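Side-chain contacts in secreted protein (Streptomyces lividans TK24, PDB 5LXZ), which probably acts as a secreted mononuclear copper-radical oxidase of the galactose oxidase-like AA5 family: residues R542-T547 with V552-I557; T28-L33 with T81-L86; R293-Y298 with G328-E333. The protein carries 1 engineered substitution. One frame throughout, in Å; residues are numbered along the deposited sequence.

Contact 1: residues R542-T547 with V552-I557; sequences RPSAST and VDQRSI
Arg542 and Arg555 close the base of a loop between antiparallel strands 535-541 and 556-564 of the early set domain, the loop that carries the copper ligand His548. The backbone N of Arg542 donates to Arg555 O at 2.9 Å, and beside this bond the CA of Gln554 makes a CH contact with Arg542 O. A chi1 of -164° carries the extended Arg542 chain away from its own N, its methylenes over the carbonyl of Asp553, CD lying 3.3 Å from that O. Its guanidinium is held by Ser581 O. The Asp553 carboxylate stands 4.3 Å (OD2) from Arg542 NE, too far for a salt bridge; one water takes the NE proton at 2.7 Å and lies 3.2 Å from OD2. A second water joins Asp553 OD2 to Pro543 O, and a third accepts from Val552 N while reaching Asp553 OD1 and Ala545 O. On the other side of the chain, Ser544 OG, bonded to Asp551, rests 3.4 Å from Gln554 CB. Aspartate suits this place because its two oxygens accept from several donors, the waters, Thr84 OG1 and Gln85 N, which would probably stabilise its negative charge despite burial.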
ATOM      1  N   ARG A 542      -1.152   7.371  14.856  1.00  7.18           N
ATOM      2  CA  ARG A 542      -2.210   7.478  13.885  1.00  7.59           C
ATOM      3  C   ARG A 542      -2.608   6.054  13.475  1.00  7.06           C
ATOM      4  O   ARG A 542      -1.754   5.248  13.212  1.00  6.90           O
ATOM      5  CB  ARG A 542      -1.758   8.304  12.695  1.00  8.90           C
ATOM      6  CG  ARG A 542      -2.908   8.784  11.827  1.00 10.69           C
ATOM      7  CD  ARG A 542      -2.446   9.799  10.787  1.00 12.85           C
ATOM      8  NE  ARG A 542      -3.552  10.335   9.969  1.00 15.41           N
ATOM      9  CZ  ARG A 542      -4.340  11.373  10.287  1.00 14.45           C
ATOM     10  NH1 ARG A 542      -4.195  12.089  11.416  1.00 17.72           N
ATOM     11  NH2 ARG A 542      -5.225  11.772   9.419  1.00 15.79           N
ATOM     12  N   PRO A 543      -3.906   5.727  13.410  1.00  7.03           N
ATOM     13  CA  PRO A 543      -4.339   4.392  13.039  1.00  7.02           C
ATOM     14  C   PRO A 543      -3.907   4.041  11.641  1.00  7.33           C
ATOM     15  O   PRO A 543      -3.848   4.912  10.776  1.00  7.73           O
ATOM     16  CB  PRO A 543      -5.864   4.451  13.113  1.00  7.64           C
ATOM     17  CG  PRO A 543      -6.192   5.823  13.340  1.00  7.89           C
ATOM     18  CD  PRO A 543      -5.026   6.568  13.834  1.00  7.36           C
ATOM     19  N   SER A 544      -3.619   2.775  11.422  1.00  7.86           N
ATOM     20  CA  SER A 544      -3.171   2.309  10.127  1.00  8.90           C
ATOM     21  C   SER A 544      -4.323   2.217   9.161  1.00  8.83           C
ATOM     22  O   SER A 544      -5.449   1.868   9.540  1.00  9.67           O
ATOM     23  CB  SER A 544      -2.562   0.918  10.252  1.00  9.50           C
ATOM     24  OG  SER A 544      -1.224   1.016  10.683  1.00 10.83           O
ATOM     25  N   ALA A 545      -3.994   2.396   7.895  1.00  8.58           N
ATOM     26  CA  ALA A 545      -4.800   1.953   6.772  1.00  8.67           C
ATOM     27  C   ALA A 545      -3.812   1.230   5.862  1.00  8.73           C
ATOM     28  O   ALA A 545      -2.932   1.858   5.269  1.00 10.39           O
ATOM     29  CB  ALA A 545      -5.459   3.131   6.067  1.00  8.94           C
ATOM     30  N   SER A 546      -3.915  -0.076   5.790  1.00  7.79           N
ATOM     31  CA  SER A 546      -2.897  -0.895   5.215  1.00  7.96           C
ATOM     32  C   SER A 546      -3.429  -1.658   4.015  1.00  7.57           C
ATOM     33  O   SER A 546      -4.452  -2.338   4.113  1.00  7.06           O
ATOM     34  CB  SER A 546      -2.421  -1.871   6.289  1.00  8.43           C
ATOM     35  OG  SER A 546      -1.368  -2.727   5.816  1.00  9.10           O
ATOM     36  N   THR A 547      -2.675  -1.640   2.927  1.00  6.99           N
ATOM     37  CA  THR A 547      -2.929  -2.489   1.767  1.00  7.10           C
ATOM     38  C   THR A 547      -1.683  -2.545   0.910  1.00  6.63           C
ATOM     39  O   THR A 547      -0.913  -1.612   0.887  1.00  6.86           O
ATOM     40  CB  THR A 547      -4.092  -1.973   0.874  1.00  7.30           C
ATOM     41  OG1 THR A 547      -4.512  -3.000  -0.026  1.00  7.58           O
ATOM     42  CG2 THR A 547      -3.736  -0.708   0.031  1.00  8.02           C
ATOM     43  N   VAL A 552       0.502   4.735   4.529  1.00  8.71           N
ATOM     44  CA  VAL A 552       1.008   6.084   4.682  1.00  9.19           C
ATOM     45  C   VAL A 552       0.386   6.771   5.857  1.00  9.46           C
ATOM     46  O   VAL A 552       0.721   7.922   6.123  1.00 10.65           O
ATOM     47  CB  VAL A 552       0.854   6.901   3.374  1.00 10.01           C
ATOM     48  CG1 VAL A 552       1.611   6.202   2.245  1.00 10.14           C
ATOM     49  CG2 VAL A 552      -0.586   7.174   3.037  1.00 10.89           C
ATOM     50  N   ASP A 553      -0.530   6.099   6.538  1.00  9.26           N
ATOM     51  CA  ASP A 553      -1.233   6.687   7.680  1.00  9.93           C
ATOM     52  C   ASP A 553      -0.449   6.526   8.960  1.00  8.85           C
ATOM     53  O   ASP A 553      -0.345   7.473   9.748  1.00  8.51           O
ATOM     54  CB  ASP A 553      -2.612   6.042   7.862  1.00 11.38           C
ATOM     55  CG  ASP A 553      -3.647   6.587   6.891  1.00 14.88           C
ATOM     56  OD1 ASP A 553      -3.457   6.477   5.657  1.00 16.83           O
ATOM     57  OD2 ASP A 553      -4.682   7.108   7.371  1.00 14.15           O
ATOM     58  N   GLN A 554       0.097   5.341   9.243  1.00  8.49           N
ATOM     59  CA  GLN A 554       0.649   5.143  10.566  1.00  7.93           C
ATOM     60  C   GLN A 554       1.882   6.038  10.793  1.00  7.36           C
ATOM     61  O   GLN A 554       2.698   6.214   9.930  1.00  7.19           O
ATOM     62  CB  GLN A 554       0.928   3.670  10.939  1.00  8.14           C
ATOM     63  CG  GLN A 554       2.090   3.133  10.176  1.00  8.35           C
ATOM     64  CD  GLN A 554       2.498   1.720  10.552  1.00  7.58           C
ATOM     65  OE1 GLN A 554       2.379   1.267  11.677  1.00  7.12           O
ATOM     66  NE2 GLN A 554       3.040   1.033   9.587  1.00  7.18           N
ATOM     67  N   ARG A 555       1.947   6.590  12.005  1.00  7.12           N
ATOM     68  CA  ARG A 555       3.090   7.370  12.472  1.00  7.32           C
ATOM     69  C   ARG A 555       2.879   7.483  13.962  1.00  7.11           C
ATOM     70  O   ARG A 555       1.715   7.488  14.423  1.00  7.96           O
ATOM     71  CB  ARG A 555       3.170   8.767  11.823  1.00  7.84           C
ATOM     72  CG  ARG A 555       1.872   9.572  11.832  1.00  8.49           C
ATOM     73  CD  ARG A 555       2.047  10.971  11.276  1.00  8.89           C
ATOM     74  NE  ARG A 555       2.545  10.934   9.883  1.00  9.07           N
ATOM     75  CZ  ARG A 555       3.211  11.915   9.291  1.00 10.66           C
ATOM     76  NH1 ARG A 555       3.475  13.029   9.943  1.00 11.64           N
ATOM     77  NH2 ARG A 555       3.625  11.784   8.028  1.00 10.92           N
ATOM     78  N   SER A 556       3.967   7.554  14.696  1.00  6.93           N
ATOM     79  CA  SER A 556       3.886   7.663  16.150  1.00  7.42           C
ATOM     80  C   SER A 556       4.631   8.899  16.587  1.00  7.62           C
ATOM     81  O   SER A 556       5.813   9.044  16.322  1.00  8.68           O
ATOM     82  CB  SER A 556       4.532   6.447  16.747  1.00  7.70           C
ATOM     83  OG  SER A 556       4.545   6.585  18.173  1.00  8.63           O
ATOM     84  N   ILE A 557       3.935   9.799  17.246  1.00  7.09           N
ATOM     85  CA  ILE A 557       4.428  11.126  17.593  1.00  7.65           C
ATOM     86  C   ILE A 557       4.676  11.167  19.088  1.00  7.34           C
ATOM     87  O   ILE A 557       3.804  10.835  19.877  1.00  7.66           O
ATOM     88  CB  ILE A 557       3.393  12.172  17.191  1.00  8.39           C
ATOM     89  CG1 ILE A 557       3.186  12.104  15.662  1.00  9.23           C
ATOM     90  CG2 ILE A 557       3.821  13.568  17.643  1.00  8.73           C
ATOM     91  CD1 ILE A 557       1.823  12.553  15.245  1.00 10.40           C
TER
HETATM   92  O   HOH W   1      -4.136  10.245   7.370  1.00 24.43           O
HETATM   93  O   HOH W   2      -5.389   6.873   9.940  1.00 14.38           O
HETATM   94  O   HOH W   3      -2.362   4.391   4.326  1.00 14.47           O

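Contact 2: residues T28-L33 with T81-L86; sequences TIHAAL and TGHTQL. With EDO (1,2-ethanediol), chain P.
His30 and His83 meet rim to rim, neither ring lying over the face of the other. Their planes stand at 81° and the ring centroids are 5.0 Å apart. His83 NE2 comes in at the edge of the His30 ring, near its plane, and forms a 2.9 Å hydrogen bond with His30 ND1 in which either nitrogen could be the donor. His83 reaches across because its CG sits between the backbone N and the carbonyl carbon (chi1 40°), which swings the imidazole toward strand 30-33. Histidine suits both places, since each ring can offer a nitrogen as donor or acceptor in a buried setting.

Thr81 approaches His30 differently. Its OG1 lies over one face of the ring, 3.4 Å from CE1, while its backbone O is 3.2 Å from the same carbon. The hydroxyl is satisfied by Leu78 O, so its meeting with the imidazole is packing, and the small threonine lets the ring settle close. His30 NE2 has a weak bond with Cys80 N, so both ring nitrogens have partners. A leucine in place of His83 would probably leave His30 ND1 without its ring partner and the imidazole less firmly fixed in rotation.

One face of His83 carries O1 of an ethanediol, probably from the crystallisation liquor, 3.0 Å above the ring plane and toward its rim; His83 N donates to O2 of the same molecule at 3.2 Å, and Gly82, without a side chain, lets O1 approach its CA. Ile29 and His30 both face Val42, a classic beta bulge. The arrangement joins strands of consecutive blades in a galactose oxidase-like beta-propeller, close to the copper site, the His30 side chain lying about 7 Å from the ion, consistent with a second-shell position.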
ATOM      1  N   THR A  28      -9.973 -10.382   2.688  1.00  7.74           N
ATOM      2  CA  THR A  28      -9.604  -9.029   3.096  1.00  7.33           C
ATOM      3  C   THR A  28      -8.278  -8.624   2.465  1.00  7.56           C
ATOM      4  O   THR A  28      -7.244  -9.255   2.684  1.00  7.35           O
ATOM      5  CB  THR A  28      -9.480  -8.915   4.633  1.00  7.78           C
ATOM      6  OG1 THR A  28     -10.710  -9.338   5.223  1.00  8.68           O
ATOM      7  CG2 THR A  28      -9.170  -7.477   5.044  1.00  7.91           C
ATOM      8  N   ILE A  29      -8.301  -7.522   1.746  1.00  7.26           N
ATOM      9  CA  ILE A  29      -7.119  -6.984   1.054  1.00  7.57           C
ATOM     10  C   ILE A  29      -6.723  -5.593   1.594  1.00  7.49           C
ATOM     11  O   ILE A  29      -5.568  -5.196   1.461  1.00  7.11           O
ATOM     12  CB  ILE A  29      -7.334  -6.962  -0.467  1.00  8.64           C
ATOM     13  CG1 ILE A  29      -7.487  -8.426  -0.942  1.00  9.48           C
ATOM     14  CG2 ILE A  29      -6.213  -6.279  -1.218  1.00  8.80           C
ATOM     15  CD1 ILE A  29      -8.001  -8.541  -2.348  1.00 10.03           C
ATOM     16  N   HIS A  30      -7.628  -4.887   2.261  1.00  7.80           N
ATOM     17  CA  HIS A  30      -7.356  -3.615   2.886  1.00  8.41           C
ATOM     18  C   HIS A  30      -7.925  -3.679   4.269  1.00  8.10           C
ATOM     19  O   HIS A  30      -9.037  -4.212   4.462  1.00  8.28           O
ATOM     20  CB  HIS A  30      -8.130  -2.505   2.159  1.00  9.27           C
ATOM     21  CG  HIS A  30      -7.910  -2.438   0.689  1.00  9.93           C
ATOM     22  ND1 HIS A  30      -7.172  -1.442   0.082  1.00 11.06           N
ATOM     23  CD2 HIS A  30      -8.317  -3.248  -0.310  1.00 11.18           C
ATOM     24  CE1 HIS A  30      -7.146  -1.640  -1.226  1.00 10.92           C
ATOM     25  NE2 HIS A  30      -7.801  -2.747  -1.483  1.00 12.16           N
ATOM     26  N   ALA A  31      -7.274  -3.045   5.224  1.00  7.56           N
ATOM     27  CA  ALA A  31      -7.889  -2.841   6.510  1.00  7.64           C
ATOM     28  C   ALA A  31      -7.486  -1.515   7.093  1.00  7.82           C
ATOM     29  O   ALA A  31      -6.393  -0.997   6.799  1.00  7.63           O
ATOM     30  CB  ALA A  31      -7.573  -3.965   7.459  1.00  8.20           C
ATOM     31  N   ALA A  32      -8.367  -0.961   7.897  1.00  7.07           N
ATOM     32  CA  ALA A  32      -8.091   0.296   8.561  1.00  7.11           C
ATOM     33  C   ALA A  32      -8.691   0.277   9.953  1.00  6.86           C
ATOM     34  O   ALA A  32      -9.842  -0.100  10.115  1.00  7.71           O
ATOM     35  CB  ALA A  32      -8.660   1.456   7.772  1.00  7.38           C
ATOM     36  N   LEU A  33      -7.928   0.695  10.950  1.00  6.94           N
ATOM     37  CA  LEU A  33      -8.469   0.922  12.262  1.00  7.19           C
ATOM     38  C   LEU A  33      -9.209   2.230  12.268  1.00  7.37           C
ATOM     39  O   LEU A  33      -8.689   3.216  11.822  1.00  8.04           O
ATOM     40  CB  LEU A  33      -7.381   0.899  13.324  1.00  7.74           C
ATOM     41  CG  LEU A  33      -7.858   1.275  14.719  1.00  7.99           C
ATOM     42  CD1 LEU A  33      -8.820   0.226  15.251  1.00  8.52           C
ATOM     43  CD2 LEU A  33      -6.672   1.431  15.669  1.00  8.15           C
ATOM     44  N   THR A  81      -8.278   0.015  -4.261  1.00 10.19           N
ATOM     45  CA  THR A  81      -8.397   1.424  -3.915  1.00  9.66           C
ATOM     46  C   THR A  81      -7.214   1.941  -3.152  1.00  8.15           C
ATOM     47  O   THR A  81      -6.401   1.179  -2.652  1.00  8.29           O
ATOM     48  CB  THR A  81      -9.593   1.619  -2.956  1.00 10.36           C
ATOM     49  OG1 THR A  81      -9.519   0.642  -1.895  1.00 11.10           O
ATOM     50  CG2 THR A  81     -10.842   1.515  -3.674  1.00 11.65           C
ATOM     51  N   GLY A  82      -7.111   3.276  -3.054  1.00  7.54           N
ATOM     52  CA  GLY A  82      -6.231   3.942  -2.125  1.00  7.55           C
ATOM     53  C   GLY A  82      -7.081   4.565  -1.038  1.00  7.61           C
ATOM     54  O   GLY A  82      -8.286   4.742  -1.213  1.00  8.11           O
ATOM     55  N   HIS A  83      -6.482   4.916   0.093  1.00  7.60           N
ATOM     56  CA  HIS A  83      -7.285   5.325   1.233  1.00  8.36           C
ATOM     57  C   HIS A  83      -6.446   5.972   2.297  1.00  8.96           C
ATOM     58  O   HIS A  83      -5.309   5.530   2.547  1.00  9.75           O
ATOM     59  CB  HIS A  83      -8.082   4.192   1.824  1.00  8.79           C
ATOM     60  CG  HIS A  83      -7.347   2.914   1.884  1.00  9.09           C
ATOM     61  ND1 HIS A  83      -6.113   2.781   2.475  1.00 10.04           N
ATOM     62  CD2 HIS A  83      -7.644   1.710   1.362  1.00 10.28           C
ATOM     63  CE1 HIS A  83      -5.714   1.528   2.373  1.00 10.79           C
ATOM     64  NE2 HIS A  83      -6.612   0.867   1.683  1.00 10.91           N
ATOM     65  N   THR A  84      -6.994   6.999   2.939  1.00  8.55           N
ATOM     66  CA  THR A  84      -6.347   7.618   4.068  1.00  8.56           C
ATOM     67  C   THR A  84      -7.420   8.271   4.951  1.00  8.16           C
ATOM     68  O   THR A  84      -8.527   8.587   4.497  1.00  8.10           O
ATOM     69  CB  THR A  84      -5.227   8.563   3.617  1.00  9.88           C
ATOM     70  OG1 THR A  84      -4.291   8.767   4.700  1.00 10.95           O
ATOM     71  CG2 THR A  84      -5.785   9.859   3.119  1.00 10.24           C
ATOM     72  N   GLN A  85      -7.104   8.434   6.225  1.00  7.36           N
ATOM     73  CA  GLN A  85      -7.987   9.111   7.166  1.00  7.35           C
ATOM     74  C   GLN A  85      -8.044  10.596   6.928  1.00  7.39           C
ATOM     75  O   GLN A  85      -7.024  11.257   6.825  1.00  8.74           O
ATOM     76  CB  GLN A  85      -7.493   8.858   8.595  1.00  7.25           C
ATOM     77  CG  GLN A  85      -8.531   9.323   9.623  1.00  7.75           C
ATOM     78  CD  GLN A  85      -8.042   9.579  11.038  1.00  8.58           C
ATOM     79  OE1 GLN A  85      -8.718  10.300  11.807  1.00  9.02           O
ATOM     80  NE2 GLN A  85      -6.959   8.963  11.442  1.00  9.22           N
ATOM     81  N   LEU A  86      -9.248  11.124   6.871  1.00  7.41           N
ATOM     82  CA  LEU A  86      -9.493  12.555   6.821  1.00  7.95           C
ATOM     83  C   LEU A  86      -9.494  13.140   8.232  1.00  8.44           C
ATOM     84  O   LEU A  86      -9.529  12.440   9.227  1.00  8.74           O
ATOM     85  CB  LEU A  86     -10.842  12.802   6.165  1.00  8.19           C
ATOM     86  CG  LEU A  86     -10.948  12.318   4.732  1.00  8.91           C
ATOM     87  CD1 LEU A  86     -12.338  12.620   4.242  1.00  9.89           C
ATOM     88  CD2 LEU A  86      -9.897  12.896   3.810  1.00  9.69           C
TER
HETATM   89  C1  EDO P 715      -2.678   3.226  -0.386  1.00 19.36           C
HETATM   90  O1  EDO P 715      -3.960   2.954   0.205  1.00 21.21           O
HETATM   91  C2  EDO P 715      -2.177   4.536   0.109  1.00 19.35           C
HETATM   92  O2  EDO P 715      -3.328   5.382   0.021  1.00 15.27           O

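Contact 3: residues R293-Y298 with G328-E333; sequences RQFPTY and GVWDVE. With EDO (1,2-ethanediol), chain M; ACT (acetate ion), chain D.
Arg293 and Phe295 share one face of Trp330, joining the linker between two Kelch-type propeller blades to strand 328-330 of the second blade. Chi1 of -174° and an extended chi2 carry Arg293 CD over the indole, 3.7 Å from the centroid of the five-membered ring, as a CH-pi contact, and the bend at chi3 turns the guanidinium off toward polar partners. Its plane is steeply inclined to the indole, 74° away, so the methylenes do the packing while NH2 meets Asn335 O and, at 3.1 Å, O of an acetate. Two conformers of Arg293 are deposited, and these polar contacts are those of one, so they are less certain. Arginine suits a partly exposed position, greasy along its stem and charged at its end.

Gln294 takes part through its backbone O, which accepts a 2.7 Å bond from O2 of an ethanediol; this molecule and the acetate probably come from the crystallisation liquor.

Phe295 points back to the indole and packs obliquely on its six-membered ring, planes at 51°, with CE1 3.6 Å from Trp330 CZ3. C2 of the ethanediol lies 3.5 Å above one Phe295 face, toward its rim, and Tyr311 meets the ring edge-to-face. A broad tryptophan suits the junction, as it holds both side chains at once and still bonds Asn335 OD1 through NE1. Over the centre of its opposite face sits Val332 CG2, 3.8 Å above the plane.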
ATOM      1  N   ARG A 293       3.634  14.448 -12.656  1.00  8.48           N
ATOM      2  CA  ARG A 293       4.704  13.691 -12.017  0.60  8.67           C
ATOM      3  C   ARG A 293       4.264  12.264 -11.832  1.00  8.27           C
ATOM      4  O   ARG A 293       3.297  11.945 -11.142  1.00  7.91           O
ATOM      5  CB  ARG A 293       5.204  14.264 -10.725  0.60  8.97           C
ATOM      6  CG  ARG A 293       6.405  13.451 -10.274  0.60  9.52           C
ATOM      7  CD  ARG A 293       7.326  14.168  -9.357  0.60  9.81           C
ATOM      8  NE  ARG A 293       8.001  15.336  -9.894  0.60 10.03           N
ATOM      9  CZ  ARG A 293       9.097  15.339 -10.668  0.60 10.39           C
ATOM     10  NH1 ARG A 293       9.673  14.216 -11.088  0.60 11.93           N
ATOM     11  NH2 ARG A 293       9.630  16.498 -11.011  0.60 10.26           N
ATOM     12  N   GLN A 294       4.998  11.414 -12.552  1.00  8.71           N
ATOM     13  CA  GLN A 294       4.630  10.029 -12.685  1.00  8.71           C
ATOM     14  C   GLN A 294       5.370   9.127 -11.723  1.00  8.02           C
ATOM     15  O   GLN A 294       6.581   9.286 -11.509  1.00  8.45           O
ATOM     16  CB  GLN A 294       4.868   9.582 -14.127  1.00  9.50           C
ATOM     17  CG  GLN A 294       4.362   8.196 -14.440  1.00  9.99           C
ATOM     18  CD  GLN A 294       4.698   7.769 -15.842  1.00 11.84           C
ATOM     19  OE1 GLN A 294       5.543   6.871 -16.056  1.00 14.58           O
ATOM     20  NE2 GLN A 294       4.027   8.352 -16.792  1.00 11.39           N
ATOM     21  N   PHE A 295       4.601   8.199 -11.154  1.00  8.20           N
ATOM     22  CA  PHE A 295       5.119   7.157 -10.283  1.00  7.70           C
ATOM     23  C   PHE A 295       4.474   5.818 -10.631  1.00  7.16           C
ATOM     24  O   PHE A 295       3.371   5.799 -11.163  1.00  7.00           O
ATOM     25  CB  PHE A 295       4.767   7.445  -8.803  1.00  8.27           C
ATOM     26  CG  PHE A 295       5.377   8.690  -8.235  1.00  8.80           C
ATOM     27  CD1 PHE A 295       4.715   9.903  -8.319  1.00  8.88           C
ATOM     28  CD2 PHE A 295       6.619   8.639  -7.614  1.00  9.39           C
ATOM     29  CE1 PHE A 295       5.282  11.040  -7.807  1.00  9.13           C
ATOM     30  CE2 PHE A 295       7.198   9.801  -7.089  1.00 10.17           C
ATOM     31  CZ  PHE A 295       6.491  10.995  -7.154  1.00  9.48           C
ATOM     32  N   PRO A 296       5.110   4.725 -10.221  1.00  7.16           N
ATOM     33  CA  PRO A 296       4.431   3.444 -10.243  1.00  6.79           C
ATOM     34  C   PRO A 296       3.257   3.417  -9.286  1.00  6.57           C
ATOM     35  O   PRO A 296       3.084   4.385  -8.553  1.00  7.02           O
ATOM     36  CB  PRO A 296       5.501   2.454  -9.764  1.00  7.01           C
ATOM     37  CG  PRO A 296       6.509   3.293  -9.079  1.00  7.61           C
ATOM     38  CD  PRO A 296       6.478   4.642  -9.682  1.00  7.59           C
ATOM     39  N   THR A 297       2.529   2.324  -9.243  1.00  6.34           N
ATOM     40  CA  THR A 297       1.339   2.227  -8.389  1.00  6.56           C
ATOM     41  C   THR A 297       1.700   2.066  -6.933  1.00  6.24           C
ATOM     42  O   THR A 297       2.811   1.695  -6.578  1.00  6.12           O
ATOM     43  CB  THR A 297       0.443   1.058  -8.817  1.00  7.08           C
ATOM     44  OG1 THR A 297       1.126  -0.179  -8.580  1.00  7.56           O
ATOM     45  CG2 THR A 297       0.005   1.212 -10.242  1.00  7.71           C
ATOM     46  N   TYR A 298       0.751   2.392  -6.062  1.00  5.69           N
ATOM     47  CA  TYR A 298       0.942   2.451  -4.621  1.00  5.66           C
ATOM     48  C   TYR A 298       2.315   3.008  -4.240  1.00  5.25           C
ATOM     49  O   TYR A 298       3.037   2.405  -3.404  1.00  5.22           O
ATOM     50  CB  TYR A 298       0.659   1.107  -3.929  1.00  5.63           C
ATOM     51  CG  TYR A 298      -0.785   0.686  -3.912  1.00  5.89           C
ATOM     52  CD1 TYR A 298      -1.770   1.543  -3.471  1.00  6.04           C
ATOM     53  CD2 TYR A 298      -1.177  -0.598  -4.298  1.00  5.79           C
ATOM     54  CE1 TYR A 298      -3.089   1.155  -3.432  1.00  6.23           C
ATOM     55  CE2 TYR A 298      -2.494  -0.990  -4.283  1.00  5.97           C
ATOM     56  CZ  TYR A 298      -3.453  -0.138  -3.819  1.00  6.08           C
ATOM     57  OH  TYR A 298      -4.761  -0.591  -3.800  1.00  6.52           O
ATOM     58  N   GLY A 328      13.030   9.958  -3.285  1.00  6.35           N
ATOM     59  CA  GLY A 328      13.335  11.374  -3.277  1.00  6.42           C
ATOM     60  C   GLY A 328      12.277  12.194  -2.564  1.00  6.62           C
ATOM     61  O   GLY A 328      11.293  11.697  -2.080  1.00  7.02           O
ATOM     62  N   VAL A 329      12.532  13.491  -2.579  1.00  6.36           N
ATOM     63  CA  VAL A 329      11.690  14.476  -1.922  1.00  6.89           C
ATOM     64  C   VAL A 329      10.993  15.302  -2.993  1.00  6.66           C
ATOM     65  O   VAL A 329      11.643  15.917  -3.867  1.00  7.39           O
ATOM     66  CB  VAL A 329      12.541  15.393  -1.050  1.00  7.28           C
ATOM     67  CG1 VAL A 329      11.739  16.539  -0.472  1.00  7.54           C
ATOM     68  CG2 VAL A 329      13.168  14.597   0.103  1.00  7.24           C
ATOM     69  N   TRP A 330       9.671  15.308  -2.927  1.00  6.20           N
ATOM     70  CA  TRP A 330       8.828  15.941  -3.915  1.00  6.27           C
ATOM     71  C   TRP A 330       8.148  17.151  -3.320  1.00  6.41           C
ATOM     72  O   TRP A 330       7.348  17.017  -2.381  1.00  6.52           O
ATOM     73  CB  TRP A 330       7.790  14.920  -4.385  1.00  6.23           C
ATOM     74  CG  TRP A 330       6.835  15.338  -5.433  1.00  6.43           C
ATOM     75  CD1 TRP A 330       6.973  16.322  -6.367  1.00  6.82           C
ATOM     76  CD2 TRP A 330       5.548  14.751  -5.669  1.00  6.57           C
ATOM     77  NE1 TRP A 330       5.847  16.400  -7.142  1.00  6.59           N
ATOM     78  CE2 TRP A 330       4.968  15.425  -6.756  1.00  6.70           C
ATOM     79  CE3 TRP A 330       4.850  13.681  -5.088  1.00  6.76           C
ATOM     80  CZ2 TRP A 330       3.744  15.084  -7.245  1.00  6.92           C
ATOM     81  CZ3 TRP A 330       3.628  13.361  -5.563  1.00  6.87           C
ATOM     82  CH2 TRP A 330       3.064  14.051  -6.653  1.00  7.15           C
ATOM     83  N   ASP A 331       8.412  18.332  -3.864  1.00  6.87           N
ATOM     84  CA  ASP A 331       7.635  19.520  -3.501  1.00  7.65           C
ATOM     85  C   ASP A 331       6.445  19.511  -4.440  1.00  7.64           C
ATOM     86  O   ASP A 331       6.577  19.758  -5.639  1.00  7.83           O
ATOM     87  CB  ASP A 331       8.484  20.744  -3.718  1.00  8.16           C
ATOM     88  CG  ASP A 331       7.783  22.024  -3.310  1.00  9.31           C
ATOM     89  OD1 ASP A 331       6.552  22.114  -3.462  1.00 10.15           O
ATOM     90  OD2 ASP A 331       8.457  22.932  -2.791  1.00 12.22           O
ATOM     91  N   VAL A 332       5.268  19.168  -3.913  1.00  7.44           N
ATOM     92  CA  VAL A 332       4.108  19.007  -4.747  1.00  7.73           C
ATOM     93  C   VAL A 332       3.666  20.337  -5.352  1.00  7.71           C
ATOM     94  O   VAL A 332       3.149  20.361  -6.448  1.00  8.08           O
ATOM     95  CB  VAL A 332       2.963  18.356  -3.951  1.00  7.98           C
ATOM     96  CG1 VAL A 332       1.717  18.204  -4.798  1.00  8.92           C
ATOM     97  CG2 VAL A 332       3.380  16.998  -3.404  1.00  8.38           C
ATOM     98  N   GLU A 333       3.904  21.431  -4.656  1.00  7.77           N
ATOM     99  CA  GLU A 333       3.452  22.725  -5.162  1.00  8.23           C
ATOM    100  C   GLU A 333       4.308  23.240  -6.322  1.00  7.86           C
ATOM    101  O   GLU A 333       3.760  23.820  -7.253  1.00  8.53           O
ATOM    102  CB  GLU A 333       3.385  23.737  -4.024  1.00  9.16           C
ATOM    103  CG  GLU A 333       2.402  23.375  -2.940  1.00 10.28           C
ATOM    104  CD  GLU A 333       2.383  24.378  -1.810  1.00 12.39           C
ATOM    105  OE1 GLU A 333       3.325  24.356  -0.992  1.00 14.30           O
ATOM    106  OE2 GLU A 333       1.423  25.230  -1.779  1.00 13.40           O
TER
HETATM  107  C1  EDO M 712      10.225  11.350  -9.728  1.00 24.97           C
HETATM  108  O1  EDO M 712      11.041  10.744 -10.740  1.00 32.16           O
HETATM  109  C2  EDO M 712       8.761  11.045 -10.021  1.00 24.38           C
HETATM  110  O2  EDO M 712       8.376  11.297 -11.391  1.00 20.07           O
HETATM  111  C   ACT D 703      12.653  15.457 -12.742  1.00 44.51           C
HETATM  112  O   ACT D 703      11.747  16.192 -13.198  1.00 44.99           O
HETATM  113  OXT ACT D 703      13.349  15.825 -11.770  1.00 45.68           O
HETATM  114  CH3 ACT D 703      12.889  14.116 -13.371  1.00 46.73           C

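Contacts 1 and 2 lie beside the copper centre formed by Tyr248, Tyr460, His461 and His548, whereas contact 3 is further out and reaches it through Tyr298. Contacts 1 and 2, with centres about 10 Å apart, are joined directly: strand 545-547 pairs with 30-33, Ser546 N lying 2.8 Å from Ala31 O, while Asp553 OD1 is 2.6 Å from Thr84 OG1. Strand 545-547 leads straight into His548. Contact 3 is centred about 20 Å from contact 2, yet Tyr298 OH lies 2.7 Å from Thr81 O, and the Tyr298 ring stacks on Tyr248. Residues 293-298 thus run from the Trp330 packing at one end to Tyr298, beside the metal ligand Tyr248, at the other.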